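Local coordinates for beta-lactamase (PDB 5E2G), which probably hydrolyses beta-lactams to substituted beta-amino acids, as a member of the class C beta-lactamase family, at residues A[9-14]-A[39-44]; A[55-60]-A[184-189]. All coordinates share one frame; numbering follows the deposited sequence.

How the contacts relate
Helix 3-21 opens the chain, and strands 25-32 and 35-42 follow it as a hairpin at one edge of the large antiparallel sheet. Contact 1 (9-14 with 39-44) closes this first loop by bringing the edge strand back beside the helix. The chain then runs through a short connection to segment 55-60, which holds strand 58-59 and opens contact 2. Contact 2 (55-60 with 184-189) closes a longer loop, about half of it helical, at the segment after helix 168-180. The two loops lie in series, neither nested nor crossed. The centres of the two contacts lie about 19 Å apart, yet they meet where Met44, a selenomethionine, packs on Thr56.

Contact 1 of 2, residues A[9-14]-A[39-44]; sequences TVTRQI and FDYGVM
Helix 3-21 lies against the edge strand 35-42 of the large antiparallel sheet, and Tyr41 reaches across from the strand to meet Val10, Thr11 and Ile14. The short segments run in roughly the same direction, 32° apart, and their axes come no closer than 10.3 Å. The long Tyr41 side chain spans most of this separation.

Tyr41 carries most of the contact. Its OH donates a hydrogen bond to Thr11 OG1 at 2.9 Å. OG1 sits at the ring edge, in the ring plane. The Thr11 hydroxyl lies beside its own backbone N (chi1 -57°), and it is also hydrogen-bonded to Arg7 O, one turn earlier in the helix. The phenol is thus tied to a hydroxyl that the helix already holds.

The ring and its hydroxyl meet two helix residues one turn apart. Ile14 CG2 stands over one face, toward the rim, 4.2 Å from Tyr41 CD1. The Ile14 and Tyr41 side chains meet at about a right angle. Val10 CG1 approaches the hydroxyl end obliquely and comes within 3.3 Å of Tyr41 OH. This branch is anti to the backbone N (chi1 167°). The other branch, CG2, is directed to Phe39, 4.1 Å from its CD2. Val10 thus touches both aromatic residues of the strand, one with each methyl.

Nearby groups extend the packing. Arg7 makes a cation-pi contact with the Tyr41 ring, and its NH1 is hydrogen-bonded to Asp40 O. Ile14 also packs on Met26 and Ile28 of strand 25-32, the neighbour of the edge strand. The N-terminal helix covering the first beta hairpin of the sheet is a feature of the alpha/beta domain of serine beta-lactamases and penicillin-binding proteins.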
ATOM      1  N   THR A   9       9.412   7.300  22.833  1.00 38.06           N
ATOM      2  CA  THR A   9       8.455   8.093  22.070  1.00 38.36           C
ATOM      3  C   THR A   9       7.419   7.201  21.398  1.00 37.47           C
ATOM      4  O   THR A   9       6.216   7.488  21.435  1.00 36.50           O
ATOM      5  CB  THR A   9       9.182   8.940  21.026  1.00 37.29           C
ATOM      6  OG1 THR A   9      10.155   9.771  21.669  1.00 40.55           O
ATOM      7  CG2 THR A   9       8.190   9.808  20.276  1.00 33.66           C
ATOM      8  N   VAL A  10       7.870   6.112  20.773  1.00 32.88           N
ATOM      9  CA  VAL A  10       6.935   5.192  20.132  1.00 30.36           C
ATOM     10  C   VAL A  10       6.045   4.540  21.179  1.00 30.00           C
ATOM     11  O   VAL A  10       4.813   4.537  21.060  1.00 30.50           O
ATOM     12  CB  VAL A  10       7.695   4.145  19.299  1.00 28.47           C
ATOM     13  CG1 VAL A  10       6.776   3.007  18.907  1.00 24.30           C
ATOM     14  CG2 VAL A  10       8.282   4.790  18.057  1.00 29.66           C
ATOM     15  N   THR A  11       6.661   4.010  22.237  1.00 30.86           N
ATOM     16  CA  THR A  11       5.922   3.251  23.241  1.00 33.93           C
ATOM     17  C   THR A  11       4.770   4.059  23.818  1.00 34.91           C
ATOM     18  O   THR A  11       3.672   3.528  24.019  1.00 36.07           O
ATOM     19  CB  THR A  11       6.867   2.803  24.357  1.00 35.51           C
ATOM     20  OG1 THR A  11       7.946   2.043  23.797  1.00 37.87           O
ATOM     21  CG2 THR A  11       6.126   1.950  25.367  1.00 33.66           C
ATOM     22  N   ARG A  12       4.994   5.351  24.073  1.00 34.73           N
ATOM     23  CA  ARG A  12       3.948   6.183  24.654  1.00 35.36           C
ATOM     24  C   ARG A  12       2.728   6.288  23.752  1.00 39.92           C
ATOM     25  O   ARG A  12       1.638   6.607  24.240  1.00 43.11           O
ATOM     26  CB  ARG A  12       4.494   7.575  24.972  1.00 32.25           C
ATOM     27  CG  ARG A  12       5.600   7.566  26.008  1.00 35.92           C
ATOM     28  CD  ARG A  12       5.879   8.957  26.560  1.00 43.57           C
ATOM     29  NE  ARG A  12       7.310   9.257  26.557  1.00 48.06           N
ATOM     30  CZ  ARG A  12       7.920   9.961  25.607  1.00 51.18           C
ATOM     31  NH1 ARG A  12       7.223  10.450  24.585  1.00 51.68           N
ATOM     32  NH2 ARG A  12       9.228  10.184  25.679  1.00 50.94           N
ATOM     33  N   GLN A  13       2.876   6.022  22.453  1.00 38.67           N
ATOM     34  CA  GLN A  13       1.725   5.979  21.559  1.00 34.55           C
ATOM     35  C   GLN A  13       1.176   4.567  21.396  1.00 36.22           C
ATOM     36  O   GLN A  13      -0.044   4.363  21.422  1.00 38.52           O
ATOM     37  CB  GLN A  13       2.103   6.537  20.185  1.00 29.60           C
ATOM     38  CG  GLN A  13       2.683   7.924  20.211  1.00 29.43           C
ATOM     39  CD  GLN A  13       1.691   8.950  20.698  1.00 32.89           C
ATOM     40  OE1 GLN A  13       0.508   8.907  20.346  1.00 32.74           O
ATOM     41  NE2 GLN A  13       2.163   9.881  21.520  1.00 35.26           N
ATOM     42  N   ILE A  14       2.062   3.586  21.249  1.00 34.57           N
ATOM     43  CA  ILE A  14       1.649   2.255  20.821  1.00 33.31           C
ATOM     44  C   ILE A  14       1.071   1.454  21.980  1.00 32.13           C
ATOM     45  O   ILE A  14       0.098   0.709  21.810  1.00 28.81           O
ATOM     46  CB  ILE A  14       2.844   1.545  20.166  1.00 32.05           C
ATOM     47  CG1 ILE A  14       3.225   2.265  18.874  1.00 28.07           C
ATOM     48  CG2 ILE A  14       2.525   0.104  19.897  1.00 33.99           C
ATOM     49  CD1 ILE A  14       2.041   2.611  18.000  1.00 26.82           C
ATOM     50  N   PHE A  39      10.923  -1.516  16.272  1.00 22.73           N
ATOM     51  CA  PHE A  39      10.550  -1.737  17.662  1.00 23.74           C
ATOM     52  C   PHE A  39       9.385  -2.714  17.702  1.00 25.07           C
ATOM     53  O   PHE A  39       8.313  -2.421  17.160  1.00 23.43           O
ATOM     54  CB  PHE A  39      10.171  -0.417  18.333  1.00 24.11           C
ATOM     55  CG  PHE A  39      11.230   0.639  18.222  1.00 26.60           C
ATOM     56  CD1 PHE A  39      12.448   0.486  18.870  1.00 28.41           C
ATOM     57  CD2 PHE A  39      11.017   1.774  17.464  1.00 25.88           C
ATOM     58  CE1 PHE A  39      13.428   1.447  18.770  1.00 28.97           C
ATOM     59  CE2 PHE A  39      11.990   2.741  17.363  1.00 26.87           C
ATOM     60  CZ  PHE A  39      13.200   2.576  18.015  1.00 28.18           C
ATOM     61  N   ASP A  40       9.591  -3.866  18.339  1.00 24.63           N
ATOM     62  CA  ASP A  40       8.590  -4.923  18.382  1.00 25.02           C
ATOM     63  C   ASP A  40       7.851  -4.891  19.712  1.00 24.99           C
ATOM     64  O   ASP A  40       8.438  -4.587  20.754  1.00 32.97           O
ATOM     65  CB  ASP A  40       9.229  -6.300  18.166  1.00 27.76           C
ATOM     66  CG  ASP A  40       9.738  -6.503  16.734  1.00 27.79           C
ATOM     67  OD1 ASP A  40       9.140  -5.943  15.789  1.00 27.49           O
ATOM     68  OD2 ASP A  40      10.745  -7.220  16.555  1.00 29.27           O
ATOM     69  N   TYR A  41       6.558  -5.207  19.671  1.00 24.66           N
ATOM     70  CA  TYR A  41       5.720  -5.198  20.862  1.00 27.25           C
ATOM     71  C   TYR A  41       4.811  -6.418  20.884  1.00 28.19           C
ATOM     72  O   TYR A  41       4.246  -6.801  19.857  1.00 27.97           O
ATOM     73  CB  TYR A  41       4.859  -3.931  20.935  1.00 25.22           C
ATOM     74  CG  TYR A  41       5.651  -2.649  20.999  1.00 27.28           C
ATOM     75  CD1 TYR A  41       6.103  -2.031  19.840  1.00 24.20           C
ATOM     76  CD2 TYR A  41       5.945  -2.052  22.215  1.00 27.71           C
ATOM     77  CE1 TYR A  41       6.829  -0.858  19.891  1.00 28.86           C
ATOM     78  CE2 TYR A  41       6.667  -0.887  22.278  1.00 28.05           C
ATOM     79  CZ  TYR A  41       7.109  -0.292  21.114  1.00 30.51           C
ATOM     80  OH  TYR A  41       7.835   0.877  21.186  1.00 33.26           O
ATOM     81  N   GLY A  42       4.659  -7.023  22.055  1.00 27.02           N
ATOM     82  CA  GLY A  42       3.629  -8.029  22.206  1.00 31.25           C
ATOM     83  C   GLY A  42       3.949  -9.333  21.492  1.00 31.05           C
ATOM     84  O   GLY A  42       5.108  -9.731  21.358  1.00 27.38           O
ATOM     85  N   VAL A  43       2.889 -10.005  21.025  1.00 31.37           N
ATOM     86  CA  VAL A  43       2.950 -11.413  20.646  1.00 33.23           C
ATOM     87  C   VAL A  43       2.312 -11.644  19.278  1.00 32.82           C
ATOM     88  O   VAL A  43       1.400 -10.923  18.860  1.00 30.34           O
ATOM     89  CB  VAL A  43       2.276 -12.309  21.713  1.00 35.74           C
ATOM     90  CG1 VAL A  43       3.140 -12.375  22.973  1.00 36.73           C
ATOM     91  CG2 VAL A  43       0.883 -11.786  22.051  1.00 35.23           C
HETATM   92  N   MSE A  44       2.789 -12.690  18.599  1.00 32.87           N
HETATM   93  CA  MSE A  44       2.371 -13.061  17.247  1.00 31.33           C
HETATM   94  C   MSE A  44       1.038 -13.779  17.197  1.00 30.96           C
HETATM   95  O   MSE A  44       0.334 -13.714  16.185  1.00 28.64           O
HETATM   96  CB  MSE A  44       3.408 -13.979  16.600  1.00 35.35           C
HETATM   97  CG  MSE A  44       4.778 -13.385  16.407  1.00 38.74           C
HETATM   98 SE   MSE A  44       5.968 -14.655  15.527  0.83 40.77          SE
HETATM   99  CE  MSE A  44       4.731 -15.392  14.220  1.00 36.54           C
TER

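Contact 2 of 2, residues A[55-60]-A[184-189]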
ATOM      1  N   ASP A  55      11.502 -11.159  12.260  1.00 22.49           N
ATOM      2  CA  ASP A  55      11.061 -11.895  11.084  1.00 28.09           C
ATOM      3  C   ASP A  55       9.557 -12.124  11.039  1.00 25.98           C
ATOM      4  O   ASP A  55       9.073 -12.747  10.088  1.00 24.32           O
ATOM      5  CB  ASP A  55      11.789 -13.234  11.016  1.00 33.82           C
ATOM      6  CG  ASP A  55      13.281 -13.065  10.904  1.00 40.60           C
ATOM      7  OD1 ASP A  55      13.719 -11.975  10.471  1.00 44.20           O
ATOM      8  OD2 ASP A  55      14.015 -14.018  11.246  1.00 44.53           O
ATOM      9  N   THR A  56       8.817 -11.633  12.032  1.00 21.61           N
ATOM     10  CA  THR A  56       7.375 -11.839  12.099  1.00 21.37           C
ATOM     11  C   THR A  56       6.669 -11.204  10.904  1.00 20.15           C
ATOM     12  O   THR A  56       6.910 -10.040  10.574  1.00 22.52           O
ATOM     13  CB  THR A  56       6.846 -11.245  13.400  1.00 21.82           C
ATOM     14  OG1 THR A  56       7.376 -11.984  14.501  1.00 23.09           O
ATOM     15  CG2 THR A  56       5.321 -11.274  13.433  1.00 27.97           C
ATOM     16  N   LEU A  57       5.783 -11.966  10.266  1.00 25.40           N
ATOM     17  CA  LEU A  57       5.085 -11.525   9.060  1.00 24.20           C
ATOM     18  C   LEU A  57       3.695 -10.993   9.398  1.00 24.69           C
ATOM     19  O   LEU A  57       2.948 -11.624  10.159  1.00 25.05           O
ATOM     20  CB  LEU A  57       4.971 -12.666   8.042  1.00 19.03           C
ATOM     21  CG  LEU A  57       6.266 -13.229   7.436  1.00 28.04           C
ATOM     22  CD1 LEU A  57       6.021 -14.583   6.764  1.00 27.96           C
ATOM     23  CD2 LEU A  57       6.894 -12.257   6.440  1.00 23.64           C
ATOM     24  N   PHE A  58       3.354  -9.837   8.823  1.00 22.57           N
ATOM     25  CA  PHE A  58       2.035  -9.230   8.919  1.00 20.89           C
ATOM     26  C   PHE A  58       1.447  -9.062   7.523  1.00 20.62           C
ATOM     27  O   PHE A  58       2.175  -8.816   6.558  1.00 20.54           O
ATOM     28  CB  PHE A  58       2.092  -7.856   9.591  1.00 19.57           C
ATOM     29  CG  PHE A  58       2.640  -7.872  10.987  1.00 21.34           C
ATOM     30  CD1 PHE A  58       4.008  -7.906  11.213  1.00 20.48           C
ATOM     31  CD2 PHE A  58       1.790  -7.816  12.078  1.00 24.59           C
ATOM     32  CE1 PHE A  58       4.514  -7.912  12.494  1.00 21.03           C
ATOM     33  CE2 PHE A  58       2.297  -7.815  13.367  1.00 24.30           C
ATOM     34  CZ  PHE A  58       3.663  -7.868  13.571  1.00 23.31           C
ATOM     35  N   GLU A  59       0.123  -9.195   7.417  1.00 20.46           N
ATOM     36  CA  GLU A  59      -0.582  -8.831   6.193  1.00 16.10           C
ATOM     37  C   GLU A  59      -0.782  -7.319   6.165  1.00 15.50           C
ATOM     38  O   GLU A  59      -1.308  -6.740   7.120  1.00 16.80           O
ATOM     39  CB  GLU A  59      -1.940  -9.530   6.109  1.00 19.51           C
ATOM     40  CG  GLU A  59      -1.913 -10.992   6.486  1.00 21.08           C
ATOM     41  CD  GLU A  59      -3.298 -11.593   6.654  1.00 22.52           C
ATOM     42  OE1 GLU A  59      -4.300 -10.851   6.559  1.00 21.10           O
ATOM     43  OE2 GLU A  59      -3.379 -12.817   6.892  1.00 25.39           O
ATOM     44  N   ILE A  60      -0.372  -6.676   5.071  1.00 19.42           N
ATOM     45  CA  ILE A  60      -0.438  -5.221   4.985  1.00 19.01           C
ATOM     46  C   ILE A  60      -1.633  -4.746   4.162  1.00 17.14           C
ATOM     47  O   ILE A  60      -1.754  -3.548   3.893  1.00 16.29           O
ATOM     48  CB  ILE A  60       0.882  -4.624   4.457  1.00 17.11           C
ATOM     49  CG1 ILE A  60       1.203  -5.103   3.042  1.00 17.87           C
ATOM     50  CG2 ILE A  60       2.022  -4.972   5.390  1.00 15.59           C
ATOM     51  CD1 ILE A  60       2.443  -4.437   2.460  1.00 16.19           C
ATOM     52  N   HIS A 184      12.223 -10.685   3.271  1.00 22.68           N
ATOM     53  CA  HIS A 184      11.193 -11.354   4.062  1.00 18.84           C
ATOM     54  C   HIS A 184       9.821 -10.820   3.686  1.00 19.31           C
ATOM     55  O   HIS A 184       8.981 -10.490   4.526  1.00 18.26           O
ATOM     56  CB  HIS A 184      11.503 -11.222   5.543  1.00 24.08           C
ATOM     57  CG  HIS A 184      12.616 -12.118   5.983  1.00 32.75           C
ATOM     58  ND1 HIS A 184      12.441 -13.472   6.181  1.00 37.41           N
ATOM     59  CD2 HIS A 184      13.927 -11.870   6.212  1.00 36.13           C
ATOM     60  CE1 HIS A 184      13.593 -14.015   6.534  1.00 37.56           C
ATOM     61  NE2 HIS A 184      14.510 -13.065   6.560  1.00 38.81           N
ATOM     62  N   THR A 185       9.589 -10.762   2.379  1.00 19.74           N
ATOM     63  CA  THR A 185       8.383 -10.206   1.790  1.00 18.96           C
ATOM     64  C   THR A 185       7.869 -11.201   0.762  1.00 18.20           C
ATOM     65  O   THR A 185       8.637 -11.664  -0.085  1.00 18.00           O
ATOM     66  CB  THR A 185       8.665  -8.847   1.137  1.00 16.64           C
ATOM     67  OG1 THR A 185       9.196  -7.948   2.115  1.00 18.34           O
ATOM     68  CG2 THR A 185       7.398  -8.256   0.558  1.00 15.40           C
ATOM     69  N   TYR A 186       6.582 -11.539   0.842  1.00 18.53           N
ATOM     70  CA  TYR A 186       6.031 -12.616   0.030  1.00 19.54           C
ATOM     71  C   TYR A 186       4.652 -12.266  -0.499  1.00 17.29           C
ATOM     72  O   TYR A 186       3.855 -11.625   0.188  1.00 18.49           O
ATOM     73  CB  TYR A 186       5.932 -13.922   0.832  1.00 22.21           C
ATOM     74  CG  TYR A 186       7.204 -14.250   1.567  1.00 23.89           C
ATOM     75  CD1 TYR A 186       8.315 -14.738   0.884  1.00 27.47           C
ATOM     76  CD2 TYR A 186       7.306 -14.051   2.935  1.00 22.95           C
ATOM     77  CE1 TYR A 186       9.490 -15.031   1.547  1.00 27.89           C
ATOM     78  CE2 TYR A 186       8.474 -14.346   3.609  1.00 24.45           C
ATOM     79  CZ  TYR A 186       9.565 -14.831   2.910  1.00 25.59           C
ATOM     80  OH  TYR A 186      10.731 -15.116   3.578  1.00 26.95           O
ATOM     81  N   ILE A 187       4.379 -12.698  -1.727  1.00 16.93           N
ATOM     82  CA  ILE A 187       2.998 -12.898  -2.148  1.00 17.01           C
ATOM     83  C   ILE A 187       2.512 -14.261  -1.682  1.00 22.52           C
ATOM     84  O   ILE A 187       1.426 -14.395  -1.106  1.00 22.97           O
ATOM     85  CB  ILE A 187       2.877 -12.748  -3.677  1.00 19.82           C
ATOM     86  CG1 ILE A 187       3.255 -11.332  -4.117  1.00 23.43           C
ATOM     87  CG2 ILE A 187       1.478 -13.099  -4.144  1.00 19.05           C
ATOM     88  CD1 ILE A 187       2.384 -10.254  -3.519  1.00 25.44           C
ATOM     89  N   ASN A 188       3.325 -15.289  -1.914  1.00 23.91           N
ATOM     90  CA  ASN A 188       3.089 -16.648  -1.439  1.00 22.72           C
ATOM     91  C   ASN A 188       4.125 -16.947  -0.362  1.00 21.88           C
ATOM     92  O   ASN A 188       5.323 -17.000  -0.650  1.00 20.33           O
ATOM     93  CB  ASN A 188       3.182 -17.643  -2.591  1.00 20.26           C
ATOM     94  CG  ASN A 188       2.197 -17.340  -3.690  1.00 25.79           C
ATOM     95  OD1 ASN A 188       2.579 -17.062  -4.829  1.00 28.31           O
ATOM     96  ND2 ASN A 188       0.912 -17.375  -3.355  1.00 24.58           N
ATOM     97  N   VAL A 189       3.668 -17.124   0.869  1.00 20.70           N
ATOM     98  CA  VAL A 189       4.600 -17.369   1.974  1.00 21.21           C
ATOM     99  C   VAL A 189       5.128 -18.798   1.878  1.00 23.44           C
ATOM    100  O   VAL A 189       4.326 -19.745   1.792  1.00 22.80           O
ATOM    101  CB  VAL A 189       3.914 -17.124   3.316  1.00 21.00           C
ATOM    102  CG1 VAL A 189       4.871 -17.426   4.463  1.00 26.10           C
ATOM    103  CG2 VAL A 189       3.415 -15.683   3.405  1.00 21.83           C
TER
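This is a mainly apolar contact between segment 55-60, which holds the short strand 58-59, and the irregular segment after helix 168-180, within the serine beta-lactamase fold. Leu57 carries it. The strand leads toward Ser62 and Lys65, which fit the SxxK motif of this family, probably including the nucleophilic serine. Strand 58-59 pairs with strand 223-224. Arg223 of that strand is hydrogen-bonded through its backbone to Tyr186 and through NH2 to Ile187 O, so both segments share a neighbour.

Leu57 is buried and spreads its two methyl groups over the other segment. CD1 meets Val189 CG1 tip to tip at 3.8 Å. With CG1 anti to the backbone N (chi1 178°), this methyl of Val189 is the one presented to Leu57. Leu57 CD2 reaches the edge of the Tyr186 ring, near its plane, 3.9 Å from CE2. It also packs on the backbone, 3.3 Å from His184 O.

At the other end of the contact, Asp55 lies by His184. The carboxylate and ring planes are 17° apart. No hydrogen bond joins them: Asp55 OD1 stands over one face of the imidazole, toward the rim, 4.1 Å from His184 NE2.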